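Local coordinates for protein VESB protease (Vibrio cholerae, PDB 4LK4) that probably cleaves proteins outside the cell as a secreted trypsin-like serine endopeptidase whose protease domain is followed by an Ig-like domain, at residues T304-T307 / G308-C311; N16-S19 / A20-P23; R238-I241 / T242-N246; G32-A35 / Y36-Q39. The protein carries 1 engineered substitution. All blocks are in the same frame, centred on the assembly; numbering follows the deposited sequence.

Contact 1: residues T304-T307 / G308-C311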
ATOM      1  N   THR A 304     -13.112 -20.878  14.915  1.00 85.17           N
ATOM      2  CA  THR A 304     -11.747 -21.275  14.531  1.00 85.27           C
ATOM      3  C   THR A 304     -11.606 -21.416  13.013  1.00 82.36           C
ATOM      4  O   THR A 304     -12.502 -21.924  12.335  1.00 83.92           O
ATOM      5  CB  THR A 304     -11.326 -22.579  15.266  1.00 91.35           C
ATOM      6  OG1 THR A 304     -10.633 -22.227  16.470  1.00 91.28           O
ATOM      7  CG2 THR A 304     -10.397 -23.471  14.417  1.00 93.47           C
ATOM      8  N   LEU A 305     -10.460 -20.966  12.509  1.00 79.69           N
ATOM      9  CA  LEU A 305     -10.161 -20.916  11.073  1.00 77.18           C
ATOM     10  C   LEU A 305      -8.848 -21.610  10.787  1.00 76.06           C
ATOM     11  O   LEU A 305      -7.788 -21.102  11.126  1.00 73.02           O
ATOM     12  CB  LEU A 305     -10.045 -19.469  10.584  1.00 73.59           C
ATOM     13  CG  LEU A 305     -11.320 -18.625  10.551  1.00 72.78           C
ATOM     14  CD1 LEU A 305     -11.054 -17.301   9.848  1.00 69.06           C
ATOM     15  CD2 LEU A 305     -12.445 -19.383   9.858  1.00 76.55           C
ATOM     16  N   ALA A 306      -8.939 -22.780  10.174  1.00 78.18           N
ATOM     17  CA  ALA A 306      -7.764 -23.543   9.801  1.00 79.57           C
ATOM     18  C   ALA A 306      -7.173 -22.893   8.553  1.00 75.43           C
ATOM     19  O   ALA A 306      -7.688 -21.890   8.074  1.00 71.97           O
ATOM     20  CB  ALA A 306      -8.149 -24.997   9.544  1.00 84.54           C
ATOM     21  N   THR A 307      -6.092 -23.455   8.032  1.00 78.50           N
ATOM     22  CA  THR A 307      -5.450 -22.908   6.835  1.00 76.72           C
ATOM     23  C   THR A 307      -6.418 -22.984   5.647  1.00 77.61           C
ATOM     24  O   THR A 307      -6.917 -24.054   5.316  1.00 81.88           O
ATOM     25  CB  THR A 307      -4.150 -23.678   6.519  1.00 78.47           C
ATOM     26  OG1 THR A 307      -3.319 -23.712   7.687  1.00 77.85           O
ATOM     27  CG2 THR A 307      -3.408 -23.049   5.379  1.00 76.89           C
ATOM     28  N   GLY A 308      -6.701 -21.846   5.032  1.00 74.83           N
ATOM     29  CA  GLY A 308      -7.576 -21.796   3.864  1.00 76.37           C
ATOM     30  C   GLY A 308      -9.052 -21.609   4.204  1.00 76.62           C
ATOM     31  O   GLY A 308      -9.890 -21.511   3.298  1.00 76.78           O
ATOM     32  N   GLU A 309      -9.374 -21.538   5.497  1.00 75.62           N
ATOM     33  CA  GLU A 309     -10.755 -21.364   5.918  1.00 76.48           C
ATOM     34  C   GLU A 309     -11.164 -19.880   6.000  1.00 72.72           C
ATOM     35  O   GLU A 309     -10.388 -19.014   6.389  1.00 67.54           O
ATOM     36  CB  GLU A 309     -11.026 -22.092   7.240  1.00 78.78           C
ATOM     37  CG  GLU A 309     -11.442 -23.551   7.096  1.00 84.60           C
ATOM     38  CD  GLU A 309     -12.162 -24.089   8.340  1.00 87.64           C
ATOM     39  OE1 GLU A 309     -13.213 -24.757   8.192  1.00 91.34           O
ATOM     40  OE2 GLU A 309     -11.690 -23.834   9.470  1.00 86.73           O
ATOM     41  N   SER A 310     -12.413 -19.630   5.612  1.00 74.81           N
ATOM     42  CA  SER A 310     -13.003 -18.303   5.542  1.00 72.75           C
ATOM     43  C   SER A 310     -14.191 -18.215   6.474  1.00 74.58           C
ATOM     44  O   SER A 310     -14.873 -19.201   6.720  1.00 76.80           O
ATOM     45  CB  SER A 310     -13.536 -18.048   4.133  1.00 74.00           C
ATOM     46  OG  SER A 310     -12.495 -17.756   3.237  1.00 73.76           O
ATOM     47  N   CYS A 311     -14.443 -17.017   6.968  1.00 73.28           N
ATOM     48  CA  CYS A 311     -15.695 -16.711   7.619  1.00 75.37           C
ATOM     49  C   CYS A 311     -16.075 -15.334   7.172  1.00 72.13           C
ATOM     50  O   CYS A 311     -15.222 -14.535   6.805  1.00 68.64           O
ATOM     51  CB  CYS A 311     -15.593 -16.772   9.150  1.00 77.86           C
ATOM     52  SG  CYS A 311     -14.368 -15.675   9.898  1.00 77.71           S
TER

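Contact 2: residues N16-S19 / A20-P23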
ATOM      1  N   ASN A  16      18.943   4.355 -17.629  1.00 44.59           N
ATOM      2  CA  ASN A  16      18.502   2.982 -17.670  1.00 43.45           C
ATOM      3  C   ASN A  16      19.148   2.222 -16.497  1.00 45.06           C
ATOM      4  O   ASN A  16      20.336   2.272 -16.312  1.00 46.67           O
ATOM      5  CB  ASN A  16      18.918   2.315 -18.992  1.00 43.18           C
ATOM      6  CG  ASN A  16      18.056   2.719 -20.199  1.00 41.72           C
ATOM      7  OD1 ASN A  16      17.041   3.426 -20.110  1.00 38.49           O
ATOM      8  ND2 ASN A  16      18.478   2.233 -21.358  1.00 42.92           N
ATOM      9  N   ALA A  17      18.364   1.556 -15.671  1.00 46.13           N
ATOM     10  CA  ALA A  17      18.941   0.850 -14.531  1.00 48.64           C
ATOM     11  C   ALA A  17      19.711  -0.411 -14.961  1.00 52.63           C
ATOM     12  O   ALA A  17      19.541  -0.900 -16.072  1.00 50.78           O
ATOM     13  CB  ALA A  17      17.851   0.490 -13.540  1.00 46.24           C
ATOM     14  N   ASN A  18      20.554  -0.912 -14.060  1.00 57.88           N
ATOM     15  CA  ASN A  18      21.130  -2.248 -14.174  1.00 62.81           C
ATOM     16  C   ASN A  18      20.209  -3.222 -13.432  1.00 61.77           C
ATOM     17  O   ASN A  18      20.022  -3.078 -12.229  1.00 60.35           O
ATOM     18  CB  ASN A  18      22.523  -2.248 -13.547  1.00 69.31           C
ATOM     19  CG  ASN A  18      23.120  -3.637 -13.451  1.00 78.29           C
ATOM     20  OD1 ASN A  18      22.551  -4.629 -13.939  1.00 81.50           O
ATOM     21  ND2 ASN A  18      24.288  -3.722 -12.819  1.00 84.41           N
ATOM     22  N   SER A  19      19.646  -4.202 -14.140  1.00 60.99           N
ATOM     23  CA  SER A  19      18.497  -4.995 -13.627  1.00 62.15           C
ATOM     24  C   SER A  19      18.813  -5.931 -12.479  1.00 62.52           C
ATOM     25  O   SER A  19      17.926  -6.271 -11.677  1.00 61.86           O
ATOM     26  CB  SER A  19      17.869  -5.850 -14.733  1.00 63.57           C
ATOM     27  OG  SER A  19      18.692  -6.966 -15.028  1.00 67.73           O
ATOM     28  N   ALA A  20      20.060  -6.376 -12.444  1.00 61.14           N
ATOM     29  CA  ALA A  20      20.543  -7.213 -11.393  1.00 63.22           C
ATOM     30  C   ALA A  20      20.580  -6.451 -10.076  1.00 63.58           C
ATOM     31  O   ALA A  20      20.625  -7.089  -9.019  1.00 66.80           O
ATOM     32  CB  ALA A  20      21.928  -7.733 -11.742  1.00 66.99           C
ATOM     33  N   GLU A  21      20.562  -5.114 -10.120  1.00 60.63           N
ATOM     34  CA  GLU A  21      20.550  -4.305  -8.892  1.00 61.17           C
ATOM     35  C   GLU A  21      19.133  -4.076  -8.377  1.00 56.84           C
ATOM     36  O   GLU A  21      18.934  -3.552  -7.272  1.00 54.81           O
ATOM     37  CB  GLU A  21      21.272  -2.957  -9.092  1.00 65.63           C
ATOM     38  CG  GLU A  21      22.811  -3.059  -9.115  1.00 73.46           C
ATOM     39  CD  GLU A  21      23.522  -1.842  -9.725  1.00 78.19           C
ATOM     40  OE1 GLU A  21      23.151  -0.686  -9.427  1.00 83.44           O
ATOM     41  OE2 GLU A  21      24.475  -2.040 -10.507  1.00 84.70           O
ATOM     42  N   TRP A  22      18.141  -4.468  -9.172  1.00 52.53           N
ATOM     43  CA  TRP A  22      16.757  -4.240  -8.793  1.00 49.00           C
ATOM     44  C   TRP A  22      15.880  -5.479  -9.005  1.00 47.08           C
ATOM     45  O   TRP A  22      14.898  -5.432  -9.726  1.00 43.64           O
ATOM     46  CB  TRP A  22      16.220  -3.055  -9.586  1.00 46.39           C
ATOM     47  CG  TRP A  22      16.921  -1.770  -9.309  1.00 45.57           C
ATOM     48  CD1 TRP A  22      17.960  -1.231 -10.001  1.00 44.86           C
ATOM     49  CD2 TRP A  22      16.592  -0.832  -8.294  1.00 45.59           C
ATOM     50  NE1 TRP A  22      18.311  -0.017  -9.471  1.00 44.54           N
ATOM     51  CE2 TRP A  22      17.492   0.244  -8.411  1.00 46.03           C
ATOM     52  CE3 TRP A  22      15.642  -0.809  -7.269  1.00 45.57           C
ATOM     53  CZ2 TRP A  22      17.462   1.327  -7.548  1.00 47.20           C
ATOM     54  CZ3 TRP A  22      15.612   0.260  -6.428  1.00 45.99           C
ATOM     55  CH2 TRP A  22      16.515   1.312  -6.564  1.00 47.01           C
ATOM     56  N   PRO A  23      16.241  -6.600  -8.367  1.00 49.14           N
ATOM     57  CA  PRO A  23      15.433  -7.804  -8.569  1.00 49.16           C
ATOM     58  C   PRO A  23      14.090  -7.730  -7.852  1.00 48.27           C
ATOM     59  O   PRO A  23      13.153  -8.449  -8.238  1.00 48.89           O
ATOM     60  CB  PRO A  23      16.320  -8.927  -8.029  1.00 52.26           C
ATOM     61  CG  PRO A  23      17.204  -8.270  -7.016  1.00 53.82           C
ATOM     62  CD  PRO A  23      17.353  -6.827  -7.423  1.00 51.98           C
TER

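Contact 3: residues R238-I241 / T242-N246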
ATOM      1  N   ARG A 238       6.266   0.775   9.455  1.00 48.14           N
ATOM      2  CA  ARG A 238       6.621  -0.633   9.592  1.00 48.75           C
ATOM      3  C   ARG A 238       5.530  -1.476  10.247  1.00 51.30           C
ATOM      4  O   ARG A 238       5.237  -2.579   9.766  1.00 52.62           O
ATOM      5  CB  ARG A 238       7.932  -0.759  10.351  1.00 49.79           C
ATOM      6  CG  ARG A 238       9.122  -0.147   9.616  1.00 49.84           C
ATOM      7  CD  ARG A 238       9.297  -0.777   8.258  1.00 50.20           C
ATOM      8  NE  ARG A 238       9.284  -2.226   8.382  1.00 52.18           N
ATOM      9  CZ  ARG A 238      10.352  -2.977   8.641  1.00 53.66           C
ATOM     10  NH1 ARG A 238      11.547  -2.431   8.774  1.00 54.35           N
ATOM     11  NH2 ARG A 238      10.216  -4.290   8.762  1.00 54.26           N
ATOM     12  N   ASP A 239       4.917  -0.967  11.320  1.00 51.68           N
ATOM     13  CA  ASP A 239       3.844  -1.693  11.976  1.00 53.27           C
ATOM     14  C   ASP A 239       2.629  -1.818  11.092  1.00 50.67           C
ATOM     15  O   ASP A 239       1.963  -2.871  11.092  1.00 50.61           O
ATOM     16  CB  ASP A 239       3.421  -1.031  13.298  1.00 57.16           C
ATOM     17  CG  ASP A 239       4.491  -1.131  14.368  1.00 60.47           C
ATOM     18  OD1 ASP A 239       5.484  -1.869  14.189  1.00 62.84           O
ATOM     19  OD2 ASP A 239       4.343  -0.447  15.382  1.00 64.87           O
ATOM     20  N   TRP A 240       2.304  -0.754  10.363  1.00 46.60           N
ATOM     21  CA  TRP A 240       1.125  -0.824   9.505  1.00 44.79           C
ATOM     22  C   TRP A 240       1.351  -1.887   8.430  1.00 44.34           C
ATOM     23  O   TRP A 240       0.456  -2.679   8.111  1.00 43.98           O
ATOM     24  CB  TRP A 240       0.786   0.542   8.910  1.00 43.97           C
ATOM     25  CG  TRP A 240      -0.426   0.491   8.069  1.00 43.84           C
ATOM     26  CD1 TRP A 240      -1.716   0.681   8.482  1.00 44.91           C
ATOM     27  CD2 TRP A 240      -0.486   0.187   6.674  1.00 42.60           C
ATOM     28  NE1 TRP A 240      -2.574   0.528   7.419  1.00 44.75           N
ATOM     29  CE2 TRP A 240      -1.843   0.215   6.300  1.00 42.98           C
ATOM     30  CE3 TRP A 240       0.479  -0.132   5.702  1.00 42.06           C
ATOM     31  CZ2 TRP A 240      -2.263  -0.049   5.004  1.00 42.03           C
ATOM     32  CZ3 TRP A 240       0.058  -0.399   4.428  1.00 41.02           C
ATOM     33  CH2 TRP A 240      -1.309  -0.357   4.091  1.00 41.78           C
ATOM     34  N   ILE A 241       2.580  -1.935   7.922  1.00 43.26           N
ATOM     35  CA  ILE A 241       2.944  -2.890   6.882  1.00 43.35           C
ATOM     36  C   ILE A 241       2.890  -4.310   7.415  1.00 44.69           C
ATOM     37  O   ILE A 241       2.360  -5.192   6.778  1.00 44.92           O
ATOM     38  CB  ILE A 241       4.355  -2.603   6.318  1.00 42.53           C
ATOM     39  CG1 ILE A 241       4.317  -1.283   5.554  1.00 41.54           C
ATOM     40  CG2 ILE A 241       4.821  -3.723   5.381  1.00 42.62           C
ATOM     41  CD1 ILE A 241       5.661  -0.643   5.363  1.00 41.44           C
ATOM     42  N   THR A 242       3.457  -4.511   8.593  1.00 46.32           N
ATOM     43  CA  THR A 242       3.454  -5.815   9.235  1.00 47.19           C
ATOM     44  C   THR A 242       2.032  -6.295   9.421  1.00 48.69           C
ATOM     45  O   THR A 242       1.726  -7.443   9.139  1.00 50.11           O
ATOM     46  CB  THR A 242       4.152  -5.719  10.582  1.00 47.32           C
ATOM     47  OG1 THR A 242       5.513  -5.379  10.342  1.00 45.22           O
ATOM     48  CG2 THR A 242       4.050  -7.033  11.372  1.00 48.98           C
ATOM     49  N   LYS A 243       1.167  -5.397   9.867  1.00 50.12           N
ATOM     50  CA  LYS A 243      -0.232  -5.734  10.110  1.00 51.96           C
ATOM     51  C   LYS A 243      -0.955  -6.156   8.830  1.00 50.46           C
ATOM     52  O   LYS A 243      -1.847  -7.001   8.893  1.00 50.80           O
ATOM     53  CB  LYS A 243      -0.963  -4.569  10.785  1.00 54.67           C
ATOM     54  CG  LYS A 243      -2.480  -4.659  10.668  1.00 58.61           C
ATOM     55  CD  LYS A 243      -3.247  -3.608  11.468  1.00 60.41           C
ATOM     56  CE  LYS A 243      -4.700  -3.596  11.023  1.00 63.27           C
ATOM     57  NZ  LYS A 243      -5.574  -2.836  11.942  1.00 65.95           N
ATOM     58  N   HIS A 244      -0.564  -5.609   7.670  1.00 48.10           N
ATOM     59  CA  HIS A 244      -1.241  -5.946   6.424  1.00 46.25           C
ATOM     60  C   HIS A 244      -0.473  -6.907   5.519  1.00 46.95           C
ATOM     61  O   HIS A 244      -0.839  -7.085   4.369  1.00 45.84           O
ATOM     62  CB  HIS A 244      -1.650  -4.676   5.704  1.00 45.28           C
ATOM     63  CG  HIS A 244      -2.680  -3.895   6.449  1.00 46.74           C
ATOM     64  ND1 HIS A 244      -2.350  -2.935   7.384  1.00 48.17           N
ATOM     65  CD2 HIS A 244      -4.037  -3.960   6.436  1.00 47.41           C
ATOM     66  CE1 HIS A 244      -3.458  -2.456   7.933  1.00 48.43           C
ATOM     67  NE2 HIS A 244      -4.494  -3.052   7.366  1.00 48.46           N
ATOM     68  N   THR A 245       0.562  -7.560   6.050  1.00 48.38           N
ATOM     69  CA  THR A 245       1.287  -8.612   5.323  1.00 48.70           C
ATOM     70  C   THR A 245       1.377  -9.838   6.220  1.00 52.47           C
ATOM     71  O   THR A 245       2.384 -10.550   6.251  1.00 52.37           O
ATOM     72  CB  THR A 245       2.704  -8.142   4.971  1.00 48.57           C
ATOM     73  OG1 THR A 245       3.389  -7.736   6.169  1.00 47.97           O
ATOM     74  CG2 THR A 245       2.676  -6.971   3.959  1.00 46.18           C
ATOM     75  N   ASN A 246       0.290 -10.085   6.950  1.00 56.15           N
ATOM     76  CA  ASN A 246       0.263 -11.011   8.072  1.00 58.71           C
ATOM     77  C   ASN A 246      -0.548 -12.280   7.763  1.00 60.17           C
ATOM     78  O   ASN A 246      -0.999 -12.987   8.668  1.00 61.46           O
ATOM     79  CB  ASN A 246      -0.336 -10.252   9.256  1.00 60.92           C
ATOM     80  CG  ASN A 246       0.161 -10.746  10.597  1.00 65.73           C
ATOM     81  OD1 ASN A 246       1.036 -11.604  10.685  1.00 66.37           O
ATOM     82  ND2 ASN A 246      -0.436 -10.222  11.662  1.00 69.91           N
TER

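Contact 4: residues G32-A35 / Y36-Q39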
ATOM      1  N   GLY A  32      -4.936  -7.945 -18.170  1.00 52.18           N
ATOM      2  CA  GLY A  32      -5.351  -8.274 -19.542  1.00 53.51           C
ATOM      3  C   GLY A  32      -4.668  -7.403 -20.588  1.00 53.22           C
ATOM      4  O   GLY A  32      -4.878  -7.588 -21.780  1.00 55.52           O
ATOM      5  N   ALA A  33      -3.863  -6.435 -20.160  1.00 50.94           N
ATOM      6  CA  ALA A  33      -3.169  -5.584 -21.109  1.00 50.91           C
ATOM      7  C   ALA A  33      -1.652  -5.905 -21.267  1.00 49.02           C
ATOM      8  O   ALA A  33      -1.018  -6.533 -20.421  1.00 47.33           O
ATOM      9  CB  ALA A  33      -3.371  -4.141 -20.735  1.00 51.03           C
ATOM     10  N   ASP A  34      -1.113  -5.499 -22.407  1.00 51.50           N
ATOM     11  CA  ASP A  34       0.313  -5.532 -22.675  1.00 52.33           C
ATOM     12  C   ASP A  34       1.027  -4.788 -21.530  1.00 48.94           C
ATOM     13  O   ASP A  34       0.565  -3.751 -21.058  1.00 46.66           O
ATOM     14  CB  ASP A  34       0.593  -4.896 -24.054  1.00 55.45           C
ATOM     15  CG  ASP A  34       2.061  -4.626 -24.278  1.00 59.31           C
ATOM     16  OD1 ASP A  34       2.736  -5.549 -24.757  1.00 64.54           O
ATOM     17  OD2 ASP A  34       2.566  -3.523 -23.923  1.00 60.41           O
ATOM     18  N   ALA A  35       2.137  -5.344 -21.059  1.00 48.37           N
ATOM     19  CA  ALA A  35       2.811  -4.822 -19.850  1.00 47.36           C
ATOM     20  C   ALA A  35       3.263  -3.376 -20.009  1.00 46.46           C
ATOM     21  O   ALA A  35       3.076  -2.581 -19.111  1.00 46.80           O
ATOM     22  CB  ALA A  35       4.005  -5.699 -19.474  1.00 47.12           C
ATOM     23  N   TYR A  36       3.833  -3.053 -21.169  1.00 46.66           N
ATOM     24  CA  TYR A  36       4.319  -1.707 -21.457  1.00 46.05           C
ATOM     25  C   TYR A  36       3.172  -0.695 -21.586  1.00 47.17           C
ATOM     26  O   TYR A  36       3.232   0.365 -20.969  1.00 49.03           O
ATOM     27  CB  TYR A  36       5.193  -1.742 -22.727  1.00 45.13           C
ATOM     28  CG  TYR A  36       5.755  -0.422 -23.220  1.00 44.02           C
ATOM     29  CD1 TYR A  36       6.181   0.565 -22.338  1.00 41.59           C
ATOM     30  CD2 TYR A  36       5.935  -0.194 -24.582  1.00 44.20           C
ATOM     31  CE1 TYR A  36       6.711   1.748 -22.795  1.00 40.65           C
ATOM     32  CE2 TYR A  36       6.469   0.988 -25.039  1.00 43.62           C
ATOM     33  CZ  TYR A  36       6.852   1.955 -24.135  1.00 42.15           C
ATOM     34  OH  TYR A  36       7.405   3.133 -24.592  1.00 42.24           O
ATOM     35  N   GLN A  37       2.158  -1.012 -22.391  1.00 48.89           N
ATOM     36  CA  GLN A  37       0.981  -0.134 -22.567  1.00 51.71           C
ATOM     37  C   GLN A  37       0.186   0.034 -21.265  1.00 50.54           C
ATOM     38  O   GLN A  37      -0.349   1.104 -21.008  1.00 50.95           O
ATOM     39  CB  GLN A  37       0.010  -0.685 -23.633  1.00 56.74           C
ATOM     40  CG  GLN A  37       0.641  -0.991 -25.002  1.00 61.18           C
ATOM     41  CD  GLN A  37       1.265   0.235 -25.633  1.00 65.28           C
ATOM     42  OE1 GLN A  37       0.662   1.306 -25.628  1.00 71.26           O
ATOM     43  NE2 GLN A  37       2.489   0.101 -26.157  1.00 66.60           N
ATOM     44  N   GLY A  38       0.104  -1.028 -20.464  1.00 48.26           N
ATOM     45  CA  GLY A  38      -0.748  -1.051 -19.289  1.00 47.68           C
ATOM     46  C   GLY A  38      -0.070  -0.645 -17.993  1.00 46.24           C
ATOM     47  O   GLY A  38      -0.711  -0.579 -16.962  1.00 43.98           O
ATOM     48  N   GLN A  39       1.238  -0.390 -18.009  1.00 46.98           N
ATOM     49  CA  GLN A  39       1.926  -0.079 -16.753  1.00 45.31           C
ATOM     50  C   GLN A  39       1.372   1.235 -16.214  1.00 43.42           C
ATOM     51  O   GLN A  39       1.220   2.161 -16.967  1.00 43.36           O
ATOM     52  CB  GLN A  39       3.424   0.020 -16.988  1.00 45.31           C
ATOM     53  CG  GLN A  39       4.249   0.054 -15.705  1.00 44.76           C
ATOM     54  CD  GLN A  39       4.641   1.453 -15.308  1.00 44.89           C
ATOM     55  OE1 GLN A  39       4.701   2.336 -16.141  1.00 46.64           O
ATOM     56  NE2 GLN A  39       4.948   1.651 -14.035  1.00 45.00           N
TER

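Contact 1: residues T304-T307 / G308-C311
Glu-309 turns its side chain back across the bend toward Ala-306, while Leu-305 extends along the next residues to meet the sulfur of Cys-311. The extended glutamate chain (chi2 -160°) carries the carboxylate back to the amide of Ala-306: Ala-306 N gives its hydrogen to Glu-309 OE2 at 3.0 Å, almost straight at 178°. OE2 receives it on the anti lone pair, the one turned away from the other carboxylate oxygen. Behind it the backbone closes a type II beta turn, with Glu-309 N bonded to Ala-306 O at 3.1 Å. Gly-308 suits the third position of this turn, since at a phi of 90° a beta carbon would be jammed against the preceding carbonyl oxygen.

Leu-305 splits its branches: CD1 touches Cys-311 SG at 3.7 Å, whereas CD2 lies 4.0 Å from Ser-310 O and at the same distance from Glu-309 CB. Cys-311 is disulfide-bonded to Cys-299, and the branched, apolar leucine packs against that bridge. Thr-307 OG1 hydrogen-bonds with Asp-274 O and Ser-310 OG with Thr-271 OG1, which ties the turn to residues 271-274 of the same chain.

Chemically, the carboxylate and backbone bonds hold the exposed bend, the acidic side chain supplying a strong acceptor for the Ala-306 amide, while Leu-305 and the disulfide form a buried apolar patch at its base in the Ig-like domain.

Contact 2: residues N16-S19 / A20-P23
The indole of Trp-22 has Asn-18 O at its edge, near the ring plane, with Trp-22 CD1 3.6 Å from that oxygen. Ala-17 CB approaches the same corner obliquely, 3.9 Å from CD1, and its small methyl lets the loop lie close to the ring. The indole also touches Thr-136 and Ala-138 of strand 134-139 and Pro-202 and Val-204 of strand 202-205, while its NE1 makes a weak bond to Glu-157.

A second pair of flat groups lies on the exposed side. The side chains of Asn-18 and Glu-21 cross at about a right angle, their amide and carboxylate planes are 69° apart, and Asn-18 ND2 reaches Glu-21 OE2 at 2.9 Å in a bent, weak bond. With CG anti to the backbone N (chi1 172°), the asparagine also directs OD1 to Ala-20 N at 3.4 Å, again weakly, as an Asx turn. Asparagine fits here because one amide can both accept and donate.

The backbone winds through two successive turns: Glu-21 N bonds to Asn-18 O at 3.0 Å and Trp-22 N to Ser-19 O at 3.1 Å, each donor standing above the plane of its carbonyl. Such i to i+3 bonds define a short 3-10 turn, here part of the loop that carries the chain of the trypsin-like fold from strand 15-16 into strand 25-30.

Contact 3: residues R238-I241 / T242-N246
Trp-240 and His-244 are brought together by different choices of chi1: the tryptophan CG is anti to its own backbone N (-178°), and the histidine CG stands beside its N, anti to the carbonyl carbon (-66°). Four residues apart, at the end of the helix, the rings meet obliquely. His-244 CE1 comes within 3.2 Å of Trp-240 NE1, over the indole face, and the two planes make 33°. The other face of the imidazole carries Lys-243 CG.

The histidine is fixed by more than packing. Trp-240 O accepts two hydrogens, from His-244 ND1 at 2.9 Å and from His-244 N at 3.1 Å, which arrive from opposite faces of the carbonyl plane. The carbonyl oxygen lies close to the imidazole plane, so the bond limits rotation of the ring and shows ND1 to be a donor.

Two threonine hydroxyls also bond back to carbonyls four residues earlier. Thr-242 OG1 bonds to Arg-238 O at 2.9 Å, while Thr-242 N reaches the same oxygen from the opposite face of the carbonyl plane. Thr-245 OG1 reaches Ile-241 O at 2.8 Å where the helix ends, and its CG2 lies 4.1 Å from Ile-241 CG2, the two side chains pointing the same way.

This C-terminal helix of the protease domain rests on the six-stranded barrel: Ile-241 and Thr-245 touch Leu-46 of strand 39-46, Trp-240 and His-244 touch Ile-106 of strand 105-109, and His-92 stacks on the indole. Lys-243 NZ extends to Thr-343 of strand 338-349, joining the helix to the Ig-like domain.

Contact 4: residues G32-A35 / Y36-Q39
Asp-34 caps the short, weakly bonded helix that follows it: Gln-37 N donates to Asp-34 OD2 at 3.0 Å, close to straight at 171°, and the oxygen uses its anti lone pair. With CG anti to the backbone N (chi1 168°), the carboxylate folds forward over the first turn. Asp-34 OD2 also lies 3.4 Å from Gln-37 CG, whose chain bends at chi2 as it passes the carboxylate. Aspartate is apt at an N-cap, being short and ending in a strong acceptor.

The main chain adds a second bond to the turn, from Gly-38 N to Asp-34 O at 2.8 Å, nearly along the C=O axis. Glycine, having no side chain, leaves room for Ala-33 CB, 4.3 Å from Gly-38 CA.

Farther out, neighbours set the ends in place. The tyrosine ring of Tyr-36 reaches over to Phe-151, giving an edge-to-face ring pair and a hydrogen bond from Tyr-36 OH to Phe-151 O, and Gln-39 NE2 bonds to Cys-41 O and Asp-198. Gly-38 makes a backbone hydrogen bond with Lys-30, at the end of strand 25-30.

A negative carboxylate at the start of a helix probably interacts favourably with the positive end of its dipole, and it satisfies a first-turn amide that lacks a helical carbonyl partner.

From the N terminus the chain meets contact 2 first, a tight turn between strands 15-16 and 25-30, then contact 4, where the loop and short helix after strand 25-30 lead into strand 39-46. Both bends therefore flank one barrel strand, about 20 Å apart between centres. Contact 3 follows much later, winding the helix that ends the protease domain and leads into the Ig-like domain. Contact 1 comes last, turning the chain from strand 304-305 to strand 310-319 there. All four are local bends in series, none enclosing or crossing another. Contacts 1 and 3 do not touch, their nearest atoms being about 11 Å apart.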